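Local coordinates for protein putative branched-chain amino acid aminotransferase IlvE (Streptococcus mutans, PDB 4DQN) that probably catalyses the pyridoxal-phosphate-dependent transfer of the amino group between leucine, isoleucine or valine and 2-oxoglutarate, in branched-chain amino acid biosynthesis, at residues A83-L86 with Q87-D91; H143-D146 with E147-F150; A186-G190 with G191-A195. All blocks are in the same frame, centred on the assembly; numbering follows the deposited sequence.

In the fold
Contact 1 comes first along the chain and joins successive turns of helix 79-92, which packs on strands 59-68 and 126-136 of the antiparallel sheet. Contact 2 follows, where the loop after strand 126-136 turns into strand 147-157 of that same sheet; Leu86 CD1 of the helix lies 3.8 Å from Phe150 CE1 of this strand. Contact 3 is last and lies where the loop after strand 168-172 runs into helix 190-205. The three are in series, neither nested nor crossing. Contacts 1 and 3 meet where Arg85 and Thr89 pack on Ala187, Lys188 and Val189, whereas contacts 2 and 3 stay apart, although both touch the second subunit.

Contact 1. Residues A83-L86 with Q87-D91; sequences AERL and QRTAD
Gln87 folds its amide back over the preceding turn of the helix, so that CD lies 3.2 Å from Ala83 O and OE1 rests 3.4 Å from Glu84 CA. A bend at chi2 (148°) brings the amide there, and NE2 is taken up by Val98 O and Thr100 OG1. The close-packed flank is buried: Ala83 and Leu86 lean on Phe103 of helix 100-113, and Leu86 and Ala90 reach Leu133. All this sits within helix 79-92, whose i to i+4 bonds run from Gln87 N to Ala83 O through Ala90 N to Leu86 O. Thr89 OG1, 2.9 Å from Arg85 O, accepts a hydrogen bond from Lys188 N, which ties the helix to the predicted cofactor-attachment residue. Arg85 sends its guanidinium to a salt bridge with Glu62 and a bond to Pro249 O. The solvent side is looser. There the Arg88 chain bends at chi3 (-78°) and lays one guanidinium face over Glu84 O, which lies 3.6 Å from the guanidinium plane, over its centre. Glu84 and Arg88 do not touch through their charged atoms; a water in the plane of the guanidinium donates to Glu84 OE1 (2.7 Å) and accepts from Arg88 NH2 (2.8 Å).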
loop_
_atom_site.group_PDB
_atom_site.type_symbol
_atom_site.label_atom_id
_atom_site.label_comp_id
_atom_site.label_asym_id
_atom_site.label_seq_id
_atom_site.Cartn_x
_atom_site.Cartn_y
_atom_site.Cartn_z
ATOM N N ALA A 83 -17.420 -2.568 10.804
ATOM C CA ALA A 83 -17.522 -3.824 10.074
ATOM C C ALA A 83 -17.902 -3.574 8.620
ATOM O O ALA A 83 -17.387 -4.232 7.713
ATOM C CB ALA A 83 -18.558 -4.749 10.744
ATOM N N GLU A 84 -18.821 -2.638 8.399
ATOM C CA GLU A 84 -19.305 -2.349 7.055
ATOM C C GLU A 84 -18.227 -1.641 6.254
ATOM O O GLU A 84 -18.064 -1.895 5.058
ATOM C CB GLU A 84 -20.613 -1.541 7.114
ATOM C CG GLU A 84 -21.759 -2.356 7.733
ATOM C CD GLU A 84 -23.082 -1.599 7.861
ATOM O OE1 GLU A 84 -23.123 -0.379 7.558
ATOM O OE2 GLU A 84 -24.081 -2.237 8.273
ATOM N N ARG A 85 -17.467 -0.776 6.918
ATOM C CA ARG A 85 -16.349 -0.117 6.249
ATOM C C ARG A 85 -15.257 -1.118 5.861
ATOM O O ARG A 85 -14.683 -1.028 4.764
ATOM C CB ARG A 85 -15.781 1.023 7.107
ATOM C CG ARG A 85 -14.668 1.793 6.396
ATOM C CD ARG A 85 -14.240 3.047 7.145
ATOM N NE ARG A 85 -13.602 2.748 8.429
ATOM C CZ ARG A 85 -13.157 3.675 9.282
ATOM N NH1 ARG A 85 -13.293 4.964 8.996
ATOM N NH2 ARG A 85 -12.577 3.314 10.427
ATOM N N LEU A 86 -14.977 -2.077 6.747
ATOM C CA LEU A 86 -14.005 -3.130 6.443
ATOM C C LEU A 86 -14.492 -4.005 5.291
ATOM O O LEU A 86 -13.682 -4.537 4.535
ATOM C CB LEU A 86 -13.744 -4.013 7.676
ATOM C CG LEU A 86 -12.342 -4.546 8.009
ATOM C CD1 LEU A 86 -12.380 -5.888 8.739
ATOM C CD2 LEU A 86 -11.360 -4.560 6.840
ATOM N N GLN A 87 -15.809 -4.168 5.160
ATOM C CA GLN A 87 -16.348 -4.978 4.073
ATOM C C GLN A 87 -16.132 -4.276 2.744
ATOM O O GLN A 87 -15.746 -4.899 1.755
ATOM C CB GLN A 87 -17.842 -5.276 4.297
ATOM C CG GLN A 87 -18.104 -6.384 5.318
ATOM C CD GLN A 87 -19.400 -6.181 6.085
ATOM O OE1 GLN A 87 -20.245 -5.366 5.698
ATOM N NE2 GLN A 87 -19.562 -6.915 7.177
ATOM N N ARG A 88 -16.381 -2.973 2.712
ATOM C CA ARG A 88 -16.138 -2.210 1.498
ATOM C C ARG A 88 -14.641 -2.152 1.173
ATOM O O ARG A 88 -14.240 -2.226 0.009
ATOM C CB ARG A 88 -16.718 -0.806 1.628
ATOM C CG ARG A 88 -18.235 -0.773 1.536
ATOM C CD ARG A 88 -18.736 0.658 1.503
ATOM N NE ARG A 88 -18.722 1.244 2.836
ATOM C CZ ARG A 88 -19.703 1.076 3.723
ATOM N NH1 ARG A 88 -20.766 0.335 3.410
ATOM N NH2 ARG A 88 -19.619 1.636 4.921
ATOM N N THR A 89 -13.813 -2.045 2.208
ATOM C CA THR A 89 -12.361 -2.026 2.020
ATOM C C THR A 89 -11.863 -3.357 1.445
ATOM O O THR A 89 -10.993 -3.397 0.557
ATOM C CB THR A 89 -11.647 -1.709 3.352
ATOM O OG1 THR A 89 -12.000 -0.381 3.770
ATOM C CG2 THR A 89 -10.165 -1.765 3.181
ATOM N N ALA A 90 -12.424 -4.450 1.946
ATOM C CA ALA A 90 -12.080 -5.787 1.462
ATOM C C ALA A 90 -12.435 -5.945 -0.012
ATOM O O ALA A 90 -11.637 -6.472 -0.817
ATOM C CB ALA A 90 -12.818 -6.829 2.302
ATOM N N ASP A 91 -13.631 -5.487 -0.376
ATOM C CA ASP A 91 -14.084 -5.566 -1.758
ATOM C C ASP A 91 -13.101 -4.874 -2.688
ATOM O O ASP A 91 -12.774 -5.391 -3.757
ATOM C CB ASP A 91 -15.437 -4.864 -1.918
ATOM C CG ASP A 91 -16.604 -5.668 -1.372
ATOM O OD1 ASP A 91 -16.462 -6.878 -1.076
ATOM O OD2 ASP A 91 -17.696 -5.068 -1.261
HETATM O O HOH W 1 -21.638 1.745 6.864
#

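Contact 2. Residues H143-D146 with E147-F150; sequences HPAD and EYIF
Tyr148 OH is the polar atom on which this turn closes: it makes a short but weak hydrogen bond to Ala145 O, 2.7 Å away, and takes a second, also weak, from Gln58 NE2. Gln58 holds the loop twice, because its OE1 accepts from Ala145 N. With CG beside its backbone N (chi1 -64°), the Tyr148 ring swings back along the chain toward the residues that precede it. Ala145 CB then sits over one face as a CH-pi contact, 4.1 Å from the ring centroid and 26° off the normal. Pro144 CB adds a touch at the hydroxyl, 3.6 Å from Tyr148 OH, and Pro144 also packs on Leu197 of the second subunit. Beyond the ring, Met95, Pro96 and Trp34 help to bury it. On the outer side the acids Asp146 and Glu147 hold their carboxylates in nearly parallel planes, Asp146 OD1 being 4.3 Å from Glu147 OE2; the like charges probably disfavour a closer approach. Backbone bonds of Glu147 to Val136 and of Tyr148 to Tyr29 continue the chain into strand 147-157, so the contact forms the loop-to-strand junction at which this strand enters the antiparallel sheet, between strands 24-30 and 126-136.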
loop_
_atom_site.group_PDB
_atom_site.type_symbol
_atom_site.label_atom_id
_atom_site.label_comp_id
_atom_site.label_asym_id
_atom_site.label_seq_id
_atom_site.Cartn_x
_atom_site.Cartn_y
_atom_site.Cartn_z
ATOM N N HIS A 143 -1.723 -10.820 -7.610
ATOM C CA HIS A 143 -2.979 -11.565 -7.625
ATOM C C HIS A 143 -3.496 -11.643 -6.191
ATOM O O HIS A 143 -2.701 -11.600 -5.250
ATOM C CB HIS A 143 -2.694 -12.975 -8.155
ATOM C CG HIS A 143 -3.916 -13.764 -8.483
ATOM N ND1 HIS A 143 -4.432 -14.726 -7.635
ATOM C CD2 HIS A 143 -4.724 -13.751 -9.569
ATOM C CE1 HIS A 143 -5.505 -15.264 -8.184
ATOM N NE2 HIS A 143 -5.706 -14.690 -9.360
ATOM N N PRO A 144 -4.825 -11.746 -6.001
ATOM C CA PRO A 144 -5.252 -11.875 -4.599
ATOM C C PRO A 144 -4.864 -13.229 -3.993
ATOM O O PRO A 144 -4.734 -14.227 -4.711
ATOM C CB PRO A 144 -6.784 -11.731 -4.666
ATOM C CG PRO A 144 -7.152 -12.007 -6.097
ATOM C CD PRO A 144 -5.963 -11.573 -6.926
ATOM N N ALA A 145 -4.668 -13.252 -2.678
ATOM C CA ALA A 145 -4.447 -14.496 -1.944
ATOM C C ALA A 145 -5.666 -15.407 -2.033
ATOM O O ALA A 145 -6.776 -14.955 -2.345
ATOM C CB ALA A 145 -4.153 -14.189 -0.470
ATOM N N ASP A 146 -5.481 -16.689 -1.737
ATOM C CA ASP A 146 -6.653 -17.500 -1.432
ATOM C C ASP A 146 -6.725 -17.907 0.038
ATOM O O ASP A 146 -7.681 -18.566 0.462
ATOM C CB ASP A 146 -6.849 -18.682 -2.397
ATOM C CG ASP A 146 -5.628 -19.535 -2.544
ATOM O OD1 ASP A 146 -4.845 -19.664 -1.568
ATOM O OD2 ASP A 146 -5.457 -20.097 -3.650
ATOM N N GLU A 147 -5.735 -17.470 0.814
ATOM C CA GLU A 147 -5.764 -17.622 2.277
ATOM C C GLU A 147 -5.716 -16.250 2.949
ATOM O O GLU A 147 -4.981 -15.371 2.508
ATOM C CB GLU A 147 -4.573 -18.467 2.756
ATOM C CG GLU A 147 -4.593 -19.920 2.270
ATOM C CD GLU A 147 -3.340 -20.681 2.669
ATOM O OE1 GLU A 147 -2.865 -20.497 3.811
ATOM O OE2 GLU A 147 -2.817 -21.452 1.834
ATOM N N TYR A 148 -6.500 -16.054 4.007
ATOM C CA TYR A 148 -6.502 -14.769 4.704
ATOM C C TYR A 148 -6.486 -14.952 6.203
ATOM O O TYR A 148 -6.946 -15.978 6.725
ATOM C CB TYR A 148 -7.731 -13.939 4.297
ATOM C CG TYR A 148 -7.694 -13.568 2.835
ATOM C CD1 TYR A 148 -8.128 -14.463 1.864
ATOM C CD2 TYR A 148 -7.191 -12.333 2.425
ATOM C CE1 TYR A 148 -8.068 -14.142 0.514
ATOM C CE2 TYR A 148 -7.127 -11.990 1.074
ATOM C CZ TYR A 148 -7.579 -12.901 0.130
ATOM O OH TYR A 148 -7.529 -12.585 -1.202
ATOM N N ILE A 149 -5.954 -13.954 6.901
ATOM C CA ILE A 149 -6.079 -13.895 8.358
ATOM C C ILE A 149 -6.920 -12.702 8.744
ATOM O O ILE A 149 -6.718 -11.618 8.212
ATOM C CB ILE A 149 -4.693 -13.788 9.035
ATOM C CG1 ILE A 149 -3.935 -15.108 8.870
ATOM C CG2 ILE A 149 -4.834 -13.487 10.533
ATOM C CD1 ILE A 149 -2.521 -15.086 9.437
ATOM N N PHE A 150 -7.873 -12.902 9.660
ATOM C CA PHE A 150 -8.541 -11.795 10.332
ATOM C C PHE A 150 -8.202 -11.880 11.812
ATOM O O PHE A 150 -8.470 -12.893 12.468
ATOM C CB PHE A 150 -10.065 -11.839 10.117
ATOM C CG PHE A 150 -10.824 -10.764 10.880
ATOM C CD1 PHE A 150 -10.599 -9.408 10.627
ATOM C CD2 PHE A 150 -11.767 -11.112 11.841
ATOM C CE1 PHE A 150 -11.308 -8.411 11.341
ATOM C CE2 PHE A 150 -12.482 -10.130 12.557
ATOM C CZ PHE A 150 -12.254 -8.779 12.303
#

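Contact 3. Residues A186-G190 with G191-A195; sequences AAKVG and GNYAA
Lys188 NZ donates a hydrogen bond to Tyr193 OH, 2.7 Å away, joining the predicted cofactor-attachment lysine to the first turn of the following helix. The lysine chain starts out away from that helix, CG anti to N (chi1 -156°), and runs extended until a bend at chi4 (63°) turns the amine toward the phenol. It meets the ring at its edge, near the plane. No pyridoxal phosphate is attached to the lysine in this structure. The Lys188 backbone is fixed as well: it pairs with the backbone of Phe61, and the residue is the centre of an inverse gamma turn, closed by a weak bond from Val189 N to Ala187 O. From this turn the chain enters helix 190-205. Asn192 N bonds to Val189 O at 3.2 Å, while the same oxygen lies in the plane of the Tyr193 ring, 3.4 Å from CD1. Ala194 N bonds to Gly190 O at 2.9 Å, an i to i+4 helical bond. The Asn192 amide, its CG beside the backbone N (chi1 -58°), folds back toward the loop: ND2 donates to Thr184 O, and lies 2.8 Å from Ala187 O but at a poor angle for a bond. Val189 CG2 packs against that amide, 3.9 Å from Asn192 ND2. Around the tyrosine ring, Arg178 makes a cation-pi contact, while Phe61 of the same chain and Tyr56 of the second subunit bring their rings against it.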
loop_
_atom_site.group_PDB
_atom_site.type_symbol
_atom_site.label_atom_id
_atom_site.label_comp_id
_atom_site.label_asym_id
_atom_site.label_seq_id
_atom_site.Cartn_x
_atom_site.Cartn_y
_atom_site.Cartn_z
ATOM N N ALA A 186 -10.505 5.631 -0.371
ATOM C CA ALA A 186 -11.740 5.427 0.400
ATOM C C ALA A 186 -11.731 4.064 1.103
ATOM O O ALA A 186 -12.741 3.629 1.680
ATOM C CB ALA A 186 -12.959 5.559 -0.512
ATOM N N ALA A 187 -10.582 3.397 1.041
ATOM C CA ALA A 187 -10.391 2.096 1.675
ATOM C C ALA A 187 -9.317 2.214 2.757
ATOM O O ALA A 187 -8.259 2.806 2.520
ATOM C CB ALA A 187 -9.985 1.049 0.614
ATOM N N LYS A 188 -9.579 1.669 3.947
ATOM C CA LYS A 188 -8.602 1.742 5.039
ATOM C C LYS A 188 -7.508 0.694 4.838
ATOM O O LYS A 188 -7.514 -0.364 5.483
ATOM C CB LYS A 188 -9.296 1.537 6.393
ATOM C CG LYS A 188 -8.561 2.147 7.592
ATOM C CD LYS A 188 -9.529 2.301 8.759
ATOM C CE LYS A 188 -8.859 2.906 9.978
ATOM N NZ LYS A 188 -8.357 4.289 9.720
ATOM N N VAL A 189 -6.567 0.989 3.940
ATOM C CA VAL A 189 -5.515 0.034 3.598
ATOM C C VAL A 189 -4.128 0.635 3.804
ATOM O O VAL A 189 -3.934 1.848 3.674
ATOM C CB VAL A 189 -5.656 -0.468 2.141
ATOM C CG1 VAL A 189 -6.989 -1.142 1.953
ATOM C CG2 VAL A 189 -5.531 0.692 1.155
ATOM N N GLY A 190 -3.164 -0.221 4.121
ATOM C CA GLY A 190 -1.801 0.217 4.367
ATOM C C GLY A 190 -1.184 1.108 3.301
ATOM O O GLY A 190 -0.372 1.990 3.618
ATOM N N GLY A 191 -1.550 0.890 2.038
ATOM C CA GLY A 191 -0.948 1.650 0.949
ATOM C C GLY A 191 -1.119 3.159 1.101
ATOM O O GLY A 191 -0.206 3.936 0.793
ATOM N N ASN A 192 -2.292 3.577 1.578
ATOM C CA ASN A 192 -2.568 4.995 1.790
ATOM C C ASN A 192 -1.674 5.544 2.881
ATOM O O ASN A 192 -1.225 6.684 2.812
ATOM C CB ASN A 192 -4.032 5.220 2.204
ATOM C CG ASN A 192 -5.019 4.682 1.187
ATOM O OD1 ASN A 192 -4.666 4.446 0.027
ATOM N ND2 ASN A 192 -6.272 4.486 1.618
ATOM N N TYR A 193 -1.432 4.733 3.906
ATOM C CA TYR A 193 -0.637 5.182 5.042
ATOM C C TYR A 193 0.848 5.252 4.707
ATOM O O TYR A 193 1.550 6.182 5.139
ATOM C CB TYR A 193 -0.898 4.292 6.259
ATOM C CG TYR A 193 -2.262 4.527 6.876
ATOM C CD1 TYR A 193 -3.402 3.948 6.331
ATOM C CD2 TYR A 193 -2.410 5.327 8.004
ATOM C CE1 TYR A 193 -4.654 4.157 6.887
ATOM C CE2 TYR A 193 -3.665 5.539 8.575
ATOM C CZ TYR A 193 -4.779 4.951 8.004
ATOM O OH TYR A 193 -6.037 5.144 8.560
ATOM N N ALA A 194 1.331 4.284 3.933
ATOM C CA ALA A 194 2.726 4.312 3.465
ATOM C C ALA A 194 3.048 5.611 2.722
ATOM O O ALA A 194 4.113 6.216 2.915
ATOM C CB ALA A 194 3.027 3.088 2.568
ATOM N N ALA A 195 2.129 6.024 1.855
ATOM C CA ALA A 195 2.291 7.259 1.104
ATOM C C ALA A 195 2.349 8.472 2.034
ATOM O O ALA A 195 2.966 9.487 1.698
ATOM C CB ALA A 195 1.162 7.409 0.091
#